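Local coordinates for protein GDSL-like Lipase (Parabacteroides distasonis, PDB 3P94) that is a GDSL-like lipase of the SGNH hydrolase superfamily, a serine hydrolase that probably cleaves ester bonds in lipids such as lysophospholipids, at residues N30-G35 and A82-I87. Residues are numbered along the deposited sequence; the frame is centred on the assembly and turned at random.
Sequences NSITDG and AGINDI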
loop_
_atom_site.group_PDB
_atom_site.type_symbol
_atom_site.label_atom_id
_atom_site.label_comp_id
_atom_site.label_asym_id
_atom_site.label_seq_id
_atom_site.Cartn_x
_atom_site.Cartn_y
_atom_site.Cartn_z
ATOM N N ASN A 30 1.192 0.590 4.385
ATOM C CA ASN A 30 1.224 1.464 5.549
ATOM C C ASN A 30 0.128 1.075 6.562
ATOM O O ASN A 30 -0.175 -0.114 6.708
ATOM C CB ASN A 30 1.070 2.912 5.076
ATOM C CG ASN A 30 -0.107 3.168 4.144
ATOM O OD1 ASN A 30 -1.231 2.651 4.316
ATOM N ND2 ASN A 30 0.125 3.996 3.148
ATOM N N SER A 31 -0.455 2.084 7.255
ATOM C CA SER A 31 -1.497 1.901 8.272
ATOM C C SER A 31 -2.792 1.301 7.690
ATOM O O SER A 31 -3.521 0.605 8.404
ATOM C CB SER A 31 -1.797 3.223 8.976
ATOM O OG SER A 31 -1.855 4.305 8.060
ATOM N N ILE A 32 -3.075 1.549 6.408
ATOM C CA ILE A 32 -4.276 0.982 5.764
ATOM C C ILE A 32 -4.107 -0.548 5.638
ATOM O O ILE A 32 -5.036 -1.287 5.956
ATOM C CB ILE A 32 -4.607 1.675 4.421
ATOM C CG1 ILE A 32 -4.969 3.162 4.703
ATOM C CG2 ILE A 32 -5.760 0.961 3.710
ATOM C CD1 ILE A 32 -5.009 4.068 3.495
ATOM N N THR A 33 -2.921 -1.015 5.242
ATOM C CA THR A 33 -2.645 -2.449 5.162
ATOM C C THR A 33 -2.534 -3.006 6.600
ATOM O O THR A 33 -3.087 -4.062 6.888
ATOM C CB THR A 33 -1.382 -2.723 4.305
ATOM O OG1 THR A 33 -1.569 -2.158 3.003
ATOM C CG2 THR A 33 -1.090 -4.211 4.155
ATOM N N ASP A 34 -1.850 -2.274 7.500
ATOM C CA ASP A 34 -1.673 -2.691 8.910
ATOM C C ASP A 34 -3.025 -2.768 9.693
ATOM O O ASP A 34 -3.150 -3.548 10.635
ATOM C CB ASP A 34 -0.687 -1.760 9.644
ATOM C CG ASP A 34 0.088 -2.399 10.792
ATOM O OD1 ASP A 34 -0.120 -3.606 11.061
ATOM O OD2 ASP A 34 0.939 -1.711 11.384
ATOM N N GLY A 35 -4.022 -1.991 9.277
ATOM C CA GLY A 35 -5.334 -1.975 9.915
ATOM C C GLY A 35 -6.291 -3.044 9.423
ATOM O O GLY A 35 -7.380 -3.217 9.980
ATOM N N ALA A 82 0.661 2.456 -1.121
ATOM C CA ALA A 82 1.572 3.365 -0.432
ATOM C C ALA A 82 1.553 4.772 -1.020
ATOM O O ALA A 82 1.210 4.953 -2.182
ATOM C CB ALA A 82 2.990 2.805 -0.526
ATOM N N GLY A 83 1.964 5.741 -0.208
ATOM C CA GLY A 83 2.059 7.133 -0.626
ATOM C C GLY A 83 1.313 8.137 0.227
ATOM O O GLY A 83 1.699 9.310 0.243
ATOM N N ILE A 84 0.237 7.711 0.932
ATOM C CA ILE A 84 -0.545 8.650 1.740
ATOM C C ILE A 84 0.293 9.259 2.883
ATOM O O ILE A 84 0.147 10.452 3.159
ATOM C CB ILE A 84 -1.900 8.067 2.256
ATOM C CG1 ILE A 84 -2.857 9.189 2.702
ATOM C CG2 ILE A 84 -1.723 7.057 3.399
ATOM C CD1 ILE A 84 -3.283 10.183 1.636
ATOM N N ASN A 85 1.175 8.473 3.525
ATOM C CA ASN A 85 1.975 9.022 4.630
ATOM C C ASN A 85 3.085 9.949 4.101
ATOM O O ASN A 85 3.505 10.844 4.822
ATOM C CB ASN A 85 2.515 7.931 5.529
ATOM C CG ASN A 85 1.396 7.223 6.263
ATOM O OD1 ASN A 85 0.466 7.831 6.809
ATOM N ND2 ASN A 85 1.443 5.926 6.272
ATOM N N ASP A 86 3.484 9.788 2.825
ATOM C CA ASP A 86 4.422 10.713 2.167
ATOM C C ASP A 86 3.733 12.065 1.958
ATOM O O ASP A 86 4.357 13.108 2.139
ATOM C CB ASP A 86 4.859 10.170 0.801
ATOM C CG ASP A 86 5.616 8.871 0.821
ATOM O OD1 ASP A 86 4.983 7.820 1.086
ATOM O OD2 ASP A 86 6.842 8.895 0.549
ATOM N N ILE A 87 2.435 12.034 1.578
ATOM C CA ILE A 87 1.605 13.239 1.369
ATOM C C ILE A 87 1.409 13.936 2.736
ATOM O O ILE A 87 1.421 15.167 2.807
ATOM C CB ILE A 87 0.260 12.887 0.637
ATOM C CG1 ILE A 87 0.553 12.379 -0.804
ATOM C CG2 ILE A 87 -0.709 14.101 0.588
ATOM C CD1 ILE A 87 -0.641 11.759 -1.583
HETATM O O HOH W 1 -1.167 4.942 0.893
HETATM O O HOH W 2 2.256 5.656 2.838
#
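N30 reaches across to the start of helix 84-87: its ND2 comes 3.6 Å from I84 CG2, and the two side chains cross at about a right angle; N30 CB lies 3.3 Å from N85 ND2. The two asparagine amides are turned 69° apart, far from stacked. Instead, water carries the polar link. N30 ND2 gives one hydrogen to a water 2.8 Å away that also accepts from I84 N, and the other to a second water at 2.7 Å, which takes the N-H groups of G83 and N85 as well. The N-H groups of the N-cap G83 and of I84 and N85, the first two residues of helix 84-87, thereby find acceptors. At the other end of the amide, OD1 caps helix 31-34, accepting from I32 N at 3.0 Å and 16° off the carbonyl plane; CG sits between backbone N and carbonyl carbon (chi1 51°), which brings OD1 back over this turn. With an alanine here, I32 N is likely to lose its capping acceptor, and both waters the amide donor that joins them to this turn. N85 ND2 is held by Q57 O. S31 OG bonds H182 NE2; with D179 they form a probable Ser-His-Asp triad, S31 the likely nucleophile. The capped, hydrated junction thus joins its helix to the GxND motif (G83 to D86), whose asparagine in SGNH hydrolases contributes to the oxyanion hole, a role consistent with N85.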